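Local structure of glutathione S-transferase (Gordonia bronchialis, 4PTS) at residues P45-L50 with V127-T132; C80-D85 with F281-Q286; W89-D94 with L102-L107; G121-A126 with V136-P141. The protein probably acts as a glutathione transferase of the omega-like branch, using the thiol of glutathione in reactions on its substrates. All coordinates share one frame; numbering follows the deposited sequence.

Contact 1 of 4, residues P45-L50 with V127-T132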
# COMPACT_ATOMS: atom_id res chain seq x y z
N PRO B 45 24.28 35.17 12.30
CA PRO B 45 23.00 35.41 11.69
C PRO B 45 23.14 36.12 10.36
O PRO B 45 24.03 36.95 10.20
CB PRO B 45 22.28 36.29 12.71
CG PRO B 45 23.36 36.92 13.51
CD PRO B 45 24.40 35.86 13.59
N GLY B 46 22.28 35.76 9.42
CA GLY B 46 22.25 36.37 8.11
C GLY B 46 23.32 35.85 7.17
O GLY B 46 23.36 36.24 6.01
N ARG B 47 24.18 34.95 7.64
CA ARG B 47 25.32 34.52 6.84
C ARG B 47 25.07 33.25 6.01
O ARG B 47 25.57 33.13 4.88
CB ARG B 47 26.53 34.29 7.74
CG ARG B 47 27.77 33.90 6.96
CD ARG B 47 29.02 34.15 7.75
NE ARG B 47 30.16 33.43 7.18
CZ ARG B 47 31.41 33.55 7.61
NH1 ARG B 47 31.71 34.37 8.62
NH2 ARG B 47 32.36 32.83 7.01
N TYR B 48 24.34 32.31 6.59
CA TYR B 48 24.07 31.03 5.97
C TYR B 48 22.60 30.89 5.61
O TYR B 48 21.73 31.63 6.10
CB TYR B 48 24.52 29.88 6.90
CG TYR B 48 25.95 30.03 7.35
CD1 TYR B 48 26.99 29.84 6.46
CD2 TYR B 48 26.26 30.40 8.64
CE1 TYR B 48 28.30 29.99 6.84
CE2 TYR B 48 27.58 30.56 9.04
CZ TYR B 48 28.60 30.36 8.13
OH TYR B 48 29.94 30.52 8.50
N ARG B 49 22.32 29.92 4.74
CA ARG B 49 20.96 29.65 4.30
C ARG B 49 20.80 28.15 4.20
O ARG B 49 21.62 27.44 3.62
CB ARG B 49 20.70 30.34 2.95
CG ARG B 49 19.73 29.62 2.03
CD ARG B 49 19.22 30.56 0.93
NE ARG B 49 18.01 31.21 1.43
CZ ARG B 49 16.85 31.27 0.80
NH1 ARG B 49 16.69 30.81 -0.41
NH2 ARG B 49 15.84 31.83 1.42
N LEU B 50 19.72 27.67 4.79
CA LEU B 50 19.43 26.27 4.79
C LEU B 50 18.65 25.95 3.53
O LEU B 50 17.63 26.60 3.28
CB LEU B 50 18.59 25.92 6.00
CG LEU B 50 17.92 24.56 6.01
CD1 LEU B 50 18.95 23.45 5.90
CD2 LEU B 50 17.10 24.45 7.28
N VAL B 127 23.51 23.32 3.68
CA VAL B 127 23.63 24.68 4.19
C VAL B 127 24.63 25.43 3.32
O VAL B 127 25.78 25.01 3.16
CB VAL B 127 24.05 24.73 5.66
CG1 VAL B 127 24.07 26.17 6.11
CG2 VAL B 127 23.08 23.94 6.52
N VAL B 128 24.17 26.54 2.79
CA VAL B 128 24.93 27.32 1.85
C VAL B 128 25.32 28.64 2.49
O VAL B 128 24.51 29.25 3.19
CB VAL B 128 24.08 27.61 0.61
CG1 VAL B 128 24.90 28.30 -0.47
CG2 VAL B 128 23.51 26.31 0.09
N GLU B 129 26.56 29.08 2.25
CA GLU B 129 27.00 30.40 2.69
C GLU B 129 26.60 31.41 1.63
O GLU B 129 26.96 31.24 0.46
CB GLU B 129 28.52 30.44 2.91
CG GLU B 129 29.05 31.77 3.43
CD GLU B 129 30.55 31.76 3.75
OE1 GLU B 129 31.26 30.90 3.16
OE2 GLU B 129 31.00 32.61 4.57
N ILE B 130 25.89 32.46 2.04
CA ILE B 130 25.14 33.30 1.11
C ILE B 130 26.03 34.16 0.21
O ILE B 130 25.85 34.21 -1.02
CB ILE B 130 24.13 34.18 1.87
CG1 ILE B 130 23.08 33.29 2.55
CG2 ILE B 130 23.47 35.16 0.91
CD1 ILE B 130 22.04 34.01 3.39
N ALA B 131 26.98 34.83 0.85
CA ALA B 131 27.90 35.75 0.18
C ALA B 131 28.72 35.07 -0.92
O ALA B 131 29.08 35.68 -1.93
CB ALA B 131 28.84 36.38 1.20
N THR B 132 28.99 33.80 -0.73
CA THR B 132 29.86 33.08 -1.61
C THR B 132 29.09 32.14 -2.54
O THR B 132 29.52 31.86 -3.65
CB THR B 132 30.95 32.37 -0.79
OG1 THR B 132 31.88 31.77 -1.67
CG2 THR B 132 30.39 31.31 0.12
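Tyr48, Arg49 and Leu50 pair antiparallel with Glu129, Val128 and Val127 in the central sheet of the thioredoxin-like domain, which in glutathione transferases binds glutathione. Arg49 and Val128 form the hydrogen-bonded pair: Arg49 N reaches Val128 O at 2.8 Å, and Val128 N returns a nearly straight bond to Arg49 O. The flanking pairs, Tyr48 with Glu129 and Leu50 with Val127, are non-hydrogen-bonded and put their side chains on one face. There Val127 CG1 meets Tyr48 CB at 3.8 Å; valine, beta-branched, suits the extended strand. In this thioredoxin-like sheet strand 76-80 flanks 48-53 on the far side from 126-129. Beyond the regular pairing, Ile130 N still bonds Arg47 O at 2.9 Å. Arg47 CG, anti to the backbone N (chi1 -177°), lies over the centre of the Tyr48 ring; the extended chain then carries the guanidinium to Glu129. NE and NH2 share Glu129 OE2, at 2.9 and 2.8 Å, in bent, weak bonds of a salt bridge, the two planes 8° apart. A leucine at Arg47 would probably leave both Glu129 and Glu44, the partner of NH1, without their cationic mate. Tyr48 OH, bonded to Pro42 O, lies over one face of the guanidinium, offset toward its rim.

Contact 2 of 4, residues C80-D85 with F281-Q286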
# COMPACT_ATOMS: atom_id res chain seq x y z
N CYS B 80 13.15 23.32 -2.10
CA CYS B 80 13.10 22.78 -3.42
C CYS B 80 11.78 22.09 -3.68
O CYS B 80 11.09 21.61 -2.76
CB CYS B 80 14.25 21.83 -3.63
SG CYS B 80 15.79 22.66 -3.33
N GLY B 81 11.46 22.05 -4.97
CA GLY B 81 10.32 21.31 -5.44
C GLY B 81 10.59 19.82 -5.39
O GLY B 81 11.76 19.37 -5.50
N PRO B 82 9.51 19.03 -5.29
CA PRO B 82 9.55 17.58 -5.16
C PRO B 82 10.08 16.85 -6.37
O PRO B 82 10.58 15.75 -6.23
CB PRO B 82 8.08 17.21 -4.93
CG PRO B 82 7.31 18.29 -5.62
CD PRO B 82 8.13 19.53 -5.51
N THR B 83 10.00 17.44 -7.55
CA THR B 83 10.38 16.73 -8.77
C THR B 83 11.62 17.32 -9.40
O THR B 83 11.90 18.51 -9.25
CB THR B 83 9.29 16.79 -9.83
OG1 THR B 83 8.84 18.15 -9.95
CG2 THR B 83 8.13 15.92 -9.44
N HIS B 84 12.33 16.50 -10.15
CA HIS B 84 13.53 16.95 -10.79
C HIS B 84 14.09 15.85 -11.69
O HIS B 84 13.69 14.71 -11.56
CB HIS B 84 14.58 17.37 -9.75
CG HIS B 84 14.75 16.42 -8.59
ND1 HIS B 84 15.54 15.29 -8.65
CD2 HIS B 84 14.29 16.48 -7.31
CE1 HIS B 84 15.53 14.68 -7.48
NE2 HIS B 84 14.78 15.38 -6.65
N ASP B 85 15.02 16.20 -12.57
CA ASP B 85 15.65 15.18 -13.43
C ASP B 85 16.91 14.58 -12.76
O ASP B 85 17.06 14.63 -11.53
CB ASP B 85 15.92 15.74 -14.85
CG ASP B 85 17.05 16.80 -14.91
OD1 ASP B 85 17.94 16.82 -14.01
OD2 ASP B 85 17.07 17.61 -15.87
N PHE B 281 2.15 16.76 2.69
CA PHE B 281 1.87 15.45 2.17
C PHE B 281 1.77 15.44 0.66
O PHE B 281 2.03 14.41 0.03
CB PHE B 281 0.56 14.93 2.74
CG PHE B 281 0.58 14.71 4.23
CD1 PHE B 281 1.23 13.61 4.77
CD2 PHE B 281 -0.07 15.59 5.09
CE1 PHE B 281 1.24 13.40 6.14
CE2 PHE B 281 -0.06 15.38 6.45
CZ PHE B 281 0.60 14.28 6.98
N THR B 282 1.39 16.54 0.05
CA THR B 282 1.30 16.50 -1.38
C THR B 282 2.68 16.39 -2.00
O THR B 282 2.91 15.55 -2.86
CB THR B 282 0.49 17.68 -1.94
OG1 THR B 282 -0.85 17.56 -1.44
CG2 THR B 282 0.43 17.65 -3.47
N GLN B 283 3.62 17.20 -1.53
CA GLN B 283 4.98 17.17 -2.07
C GLN B 283 5.75 15.91 -1.72
O GLN B 283 6.64 15.49 -2.45
CB GLN B 283 5.77 18.37 -1.59
CG GLN B 283 5.33 19.68 -2.20
CD GLN B 283 6.19 20.86 -1.78
OE1 GLN B 283 5.67 21.94 -1.62
NE2 GLN B 283 7.50 20.66 -1.62
N ILE B 284 5.41 15.30 -0.60
CA ILE B 284 6.00 14.03 -0.25
C ILE B 284 5.65 12.95 -1.26
O ILE B 284 6.51 12.29 -1.84
CB ILE B 284 5.52 13.59 1.13
CG1 ILE B 284 6.25 14.40 2.20
CG2 ILE B 284 5.78 12.11 1.36
CD1 ILE B 284 5.58 14.40 3.55
N LYS B 285 4.35 12.79 -1.47
CA LYS B 285 3.87 11.81 -2.42
C LYS B 285 4.40 12.10 -3.81
O LYS B 285 4.98 11.23 -4.46
CB LYS B 285 2.35 11.76 -2.41
CG LYS B 285 1.82 11.07 -1.17
CD LYS B 285 0.42 11.53 -0.84
CE LYS B 285 -0.55 11.14 -1.94
NZ LYS B 285 -1.92 11.63 -1.68
N GLN B 286 4.21 13.34 -4.26
CA GLN B 286 4.68 13.72 -5.58
C GLN B 286 6.11 13.30 -5.81
O GLN B 286 6.47 12.88 -6.89
CB GLN B 286 4.57 15.22 -5.78
CG GLN B 286 3.18 15.70 -6.15
CD GLN B 286 3.07 17.22 -6.15
OE1 GLN B 286 3.89 17.93 -5.58
NE2 GLN B 286 2.03 17.72 -6.77
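Gln286, which lies against Pro82, sends its backbone N to Thr282 O at 2.9 Å, a helical bond that fixes the turn carrying the contact. A longer one joins Lys285 N to Phe281 O, and Pro82 settles against the helix so formed. Its ring carbons do nearly all the touching. CB lies 3.3 Å from Gln283 O, while CG approaches Gln286 OE1 at 3.4 Å, and both carbons are 4.1 Å from Gln286 CB. The side chains of Pro82 and Gln286 lie side by side and point the same way; with CG opposite the carbonyl carbon (chi1 -81°) and the chain beyond it extended, Gln286 can run along the ring. Gln283 crosses the proline ring at about a right angle and offers its CG methylene. A proline suits this place: its compact, rigid ring fills the notch between two glutamines one turn apart without bringing an N-H that would need an acceptor. Pro82 O, meanwhile, bonds His287 ND1 of the same helix. The loop that follows strand 76-80 thus rests on helix 281-291, an interface between thioredoxin-like and helical domains such as glutathione transferases have, here close to the predicted site residues Trp89 and Tyr288.

Contact 3 of 4, residues W89-D94 with L102-L107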
# COMPACT_ATOMS: atom_id res chain seq x y z
N TRP B 89 18.01 18.40 -7.14
CA TRP B 89 16.99 19.36 -6.72
C TRP B 89 17.04 20.69 -7.45
O TRP B 89 18.10 21.23 -7.71
CB TRP B 89 17.12 19.59 -5.23
CG TRP B 89 17.02 18.33 -4.45
CD1 TRP B 89 18.05 17.54 -4.03
CD2 TRP B 89 15.83 17.70 -4.01
NE1 TRP B 89 17.57 16.46 -3.34
CE2 TRP B 89 16.21 16.53 -3.31
CE3 TRP B 89 14.48 18.02 -4.12
CZ2 TRP B 89 15.28 15.67 -2.72
CZ3 TRP B 89 13.55 17.17 -3.53
CH2 TRP B 89 13.96 16.00 -2.84
N THR B 90 15.85 21.18 -7.79
CA THR B 90 15.68 22.44 -8.48
C THR B 90 14.71 23.28 -7.66
O THR B 90 14.03 22.77 -6.74
CB THR B 90 15.09 22.26 -9.89
OG1 THR B 90 13.87 21.52 -9.82
CG2 THR B 90 16.05 21.51 -10.78
N PHE B 91 14.65 24.57 -8.02
CA PHE B 91 13.89 25.58 -7.29
C PHE B 91 12.71 26.00 -8.14
O PHE B 91 12.51 27.16 -8.47
CB PHE B 91 14.79 26.76 -7.00
CG PHE B 91 15.84 26.47 -6.00
CD1 PHE B 91 15.51 26.35 -4.65
CD2 PHE B 91 17.16 26.30 -6.39
CE1 PHE B 91 16.48 26.08 -3.72
CE2 PHE B 91 18.14 26.03 -5.46
CZ PHE B 91 17.80 25.92 -4.12
N ASP B 92 11.93 25.00 -8.48
CA ASP B 92 10.89 25.15 -9.46
C ASP B 92 9.56 25.56 -8.82
O ASP B 92 8.61 25.80 -9.54
CB ASP B 92 10.77 23.82 -10.24
CG ASP B 92 10.48 22.60 -9.31
OD1 ASP B 92 9.31 22.30 -8.95
OD2 ASP B 92 11.46 21.92 -8.92
N LEU B 93 9.48 25.67 -7.50
CA LEU B 93 8.27 26.20 -6.85
C LEU B 93 8.35 27.70 -6.71
O LEU B 93 7.44 28.32 -6.17
CB LEU B 93 8.07 25.60 -5.45
CG LEU B 93 7.71 24.12 -5.41
CD1 LEU B 93 7.45 23.70 -3.96
CD2 LEU B 93 6.52 23.81 -6.32
N ASP B 94 9.43 28.28 -7.19
CA ASP B 94 9.71 29.63 -6.83
C ASP B 94 9.58 30.54 -8.04
O ASP B 94 9.85 30.12 -9.17
CB ASP B 94 11.10 29.72 -6.16
CG ASP B 94 11.12 29.04 -4.78
OD1 ASP B 94 10.33 29.46 -3.90
OD2 ASP B 94 11.92 28.10 -4.58
N LEU B 102 19.75 32.99 -3.34
CA LEU B 102 20.93 32.49 -4.02
C LEU B 102 20.86 32.79 -5.50
O LEU B 102 21.87 32.88 -6.16
CB LEU B 102 21.09 31.00 -3.80
CG LEU B 102 21.37 30.59 -2.35
CD1 LEU B 102 21.49 29.08 -2.27
CD2 LEU B 102 22.64 31.25 -1.82
N GLY B 103 19.65 32.93 -6.03
CA GLY B 103 19.46 33.23 -7.45
C GLY B 103 19.85 32.12 -8.41
O GLY B 103 20.05 32.38 -9.58
N ILE B 104 19.89 30.87 -7.94
CA ILE B 104 20.26 29.74 -8.80
C ILE B 104 19.02 28.89 -9.11
O ILE B 104 18.13 28.77 -8.28
CB ILE B 104 21.36 28.87 -8.17
CG1 ILE B 104 20.94 28.37 -6.78
CG2 ILE B 104 22.64 29.67 -8.05
CD1 ILE B 104 21.94 27.43 -6.14
N PRO B 105 18.99 28.27 -10.30
CA PRO B 105 17.87 27.44 -10.71
C PRO B 105 17.88 26.01 -10.12
O PRO B 105 16.81 25.40 -9.93
CB PRO B 105 18.04 27.41 -12.23
CG PRO B 105 19.52 27.42 -12.41
CD PRO B 105 20.10 28.22 -11.28
N ARG B 106 19.08 25.49 -9.85
CA ARG B 106 19.28 24.16 -9.28
C ARG B 106 20.43 24.13 -8.27
O ARG B 106 21.45 24.80 -8.42
CB ARG B 106 19.54 23.14 -10.39
CG ARG B 106 20.68 23.46 -11.35
CD ARG B 106 20.90 22.21 -12.23
NE ARG B 106 21.71 22.28 -13.48
CZ ARG B 106 23.03 22.09 -13.60
NH1 ARG B 106 23.82 21.88 -12.55
NH2 ARG B 106 23.59 22.15 -14.81
N LEU B 107 20.25 23.31 -7.25
CA LEU B 107 21.18 23.23 -6.14
C LEU B 107 22.56 22.78 -6.56
O LEU B 107 23.53 23.14 -5.93
CB LEU B 107 20.60 22.29 -5.07
CG LEU B 107 21.37 22.07 -3.78
CD1 LEU B 107 21.48 23.37 -3.02
CD2 LEU B 107 20.70 21.01 -2.92
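The ring of Phe91 fits against the backbone of Ile104 to Leu107. Its CD2 lies 3.3 Å from Ile104 O, and the carbonyl carbon of Pro105 sits in the ring plane at the edge. CE2 reaches the side chain of Ile104 at CG1, 3.9 Å away, the two crossing obliquely. The first torsion of Phe91 (chi1 -70°) sets CG beside the backbone N, swinging the ring across to the facing segment. With an alanine in place of Phe91, Ile104 CG1 would probably lose its aromatic partner and a gap would open beside Cys80 and Ile51, which the ring also touches. Backbone pairing positions the residue that bears the ring: Phe91 N bonds Pro105 O at 3.0 Å, Leu107 N bonds Trp89 O at the same length, and Thr90 faces Arg106 in a single bridge between them. On the bridge itself Thr90 CG2 touches Arg106 CB at 3.9 Å, aliphatic against aliphatic. Thr90 OG1 turns back to donate to Asp92 OD2 at 2.6 Å, bracing the start of the type I turn from Phe91 to Asp94. Further out, Trp89, predicted to bind glutathione, leads its indole away to Val124, Ala53 and Cys80. The two segments lie against the sheet: Phe91 and Leu107 touch Ile51 of strand 48-53, Thr90 is backbone-bonded to Gly81 just after strand 76-80, and Ile104 rests on Asp109 and Ala110 of helix 108-114.

Contact 4 of 4, residues G121-A126 with V136-P141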
# COMPACT_ATOMS: atom_id res chain seq x y z
N GLY B 121 26.99 12.80 -4.49
CA GLY B 121 25.56 13.06 -4.55
C GLY B 121 25.16 14.48 -4.19
O GLY B 121 25.70 15.07 -3.24
N ILE B 122 24.17 15.00 -4.90
CA ILE B 122 23.67 16.37 -4.72
C ILE B 122 22.39 16.38 -3.85
O ILE B 122 21.27 16.34 -4.35
CB ILE B 122 23.38 17.02 -6.08
CG1 ILE B 122 24.58 16.88 -7.03
CG2 ILE B 122 23.03 18.49 -5.92
CD1 ILE B 122 25.79 17.73 -6.67
N THR B 123 22.57 16.53 -2.55
CA THR B 123 21.50 16.21 -1.62
C THR B 123 20.99 17.40 -0.84
O THR B 123 21.66 18.43 -0.74
CB THR B 123 21.87 15.12 -0.56
OG1 THR B 123 22.42 15.73 0.63
CG2 THR B 123 22.81 14.07 -1.15
N VAL B 124 19.82 17.19 -0.25
CA VAL B 124 19.29 18.05 0.79
C VAL B 124 19.13 17.24 2.08
O VAL B 124 18.84 16.05 2.05
CB VAL B 124 17.94 18.67 0.39
CG1 VAL B 124 18.17 19.75 -0.65
CG2 VAL B 124 16.99 17.61 -0.13
N PRO B 125 19.31 17.90 3.23
CA PRO B 125 19.53 19.32 3.39
C PRO B 125 20.96 19.69 3.10
O PRO B 125 21.86 18.86 3.25
CB PRO B 125 19.24 19.55 4.88
CG PRO B 125 19.71 18.28 5.50
CD PRO B 125 19.37 17.20 4.52
N ALA B 126 21.14 20.93 2.66
CA ALA B 126 22.44 21.52 2.47
C ALA B 126 22.40 22.91 3.08
O ALA B 126 21.37 23.60 3.00
CB ALA B 126 22.80 21.59 1.00
N VAL B 136 28.38 24.61 2.29
CA VAL B 136 29.29 24.41 3.41
C VAL B 136 29.27 22.95 3.83
O VAL B 136 30.32 22.33 3.93
CB VAL B 136 28.94 25.32 4.59
CG1 VAL B 136 29.93 25.13 5.73
CG2 VAL B 136 28.92 26.77 4.13
N THR B 137 28.07 22.41 4.04
CA THR B 137 27.89 21.06 4.57
C THR B 137 26.58 20.44 4.07
O THR B 137 25.63 21.17 3.78
CB THR B 137 27.93 21.09 6.12
OG1 THR B 137 27.61 19.80 6.66
CG2 THR B 137 26.98 22.14 6.71
N ASN B 138 26.54 19.12 3.95
CA ASN B 138 25.27 18.40 3.74
C ASN B 138 25.18 17.13 4.60
O ASN B 138 24.43 16.19 4.29
CB ASN B 138 25.07 18.08 2.25
CG ASN B 138 26.22 17.29 1.66
OD1 ASN B 138 27.25 17.13 2.31
ND2 ASN B 138 26.03 16.76 0.45
N ASP B 139 25.93 17.13 5.70
CA ASP B 139 26.02 16.00 6.62
C ASP B 139 24.87 16.06 7.61
O ASP B 139 25.02 16.49 8.76
CB ASP B 139 27.36 16.06 7.38
CG ASP B 139 27.68 14.76 8.12
OD1 ASP B 139 27.00 13.73 7.82
OD2 ASP B 139 28.62 14.79 8.98
N PHE B 140 23.72 15.58 7.17
CA PHE B 140 22.51 15.86 7.90
C PHE B 140 22.49 15.37 9.36
O PHE B 140 21.79 15.97 10.19
CB PHE B 140 21.30 15.36 7.15
CG PHE B 140 21.26 13.88 7.01
CD1 PHE B 140 20.67 13.11 8.00
CD2 PHE B 140 21.81 13.26 5.89
CE1 PHE B 140 20.64 11.73 7.89
CE2 PHE B 140 21.78 11.87 5.77
CZ PHE B 140 21.19 11.11 6.77
N PRO B 141 23.23 14.30 9.70
CA PRO B 141 23.15 13.98 11.13
C PRO B 141 23.91 15.01 11.98
O PRO B 141 23.40 15.47 13.00
CB PRO B 141 23.77 12.58 11.23
CG PRO B 141 23.78 12.04 9.83
CD PRO B 141 23.95 13.25 8.95
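The Phe140 ring has Pro141 CD over one face, offset toward the rim, and stacks with Trp58, while the CB that bears it packs on Pro125, 3.7 Å from both CG and CD of the proline. CG of Phe140 sits between the backbone N and the carbonyl carbon (chi1 65°), which carries the aromatic group past Pro125. The second flat group, the amide of Asn138, is gripped from outside the two segments: OD1 accepts from Ile29 N, and ND2 is hydrogen-bonded to Tyr111 OH. Thr123 OG1 stands 3.8 Å from Asn138 ND2, a matter of packing, with the two side chains at about a right angle. Between these groups the backbones meet through C-H contacts, Asn138 CA to Pro125 O and Ala126 CA to Thr137 O, each 3.5 Å. Thr137 OG1 accepts from Asp139 N at 3.3 Å, an ST turn that helps bend the chain from strand 134-137 into helix 140-149, its short hydroxyl suited to the reach; it is also hydrogen-bonded to Ile29 O, so that Thr137 and Asn138 hold the same residue. Pro125 follows a cis peptide bond, the hallmark cis-proline of thioredoxin-like folds, and packs on Trp58, Ala59 and Thr62 of helix 57-68, about 6 Å, side chain to side chain, from Cys56, the predicted nucleophile. Between the two segments, then, the cis-proline loop is probably met by shape and C-H contacts, while its polar groups, like the buried amide of Asn138, bond to other parts of the chain.

In the fold
Contacts 1 and 4 share the sheet: strands 126-129 and 134-137 adjoin, with Val127 bonded to Val136 and Thr137. Contact 4 is the buried one, mostly apolar; contact 1 is partly buried and passes from backbone pairing to a salt bridge at its outer end. Contacts 2 and 3, also partly buried, both draw on the long loop after strand 76-80; contact 3 lies wholly within it, contact 2 sets its start against helix 281-291. They touch where Gly81 N probably bonds Thr90 O, yet contact 3 relies on backbone bonds and contact 2 on packing. Contact 3 adjoins both sheet contacts, Leu102 resting on Arg49 and Val128, and Trp89 on Val124 near the predicted glutathione site.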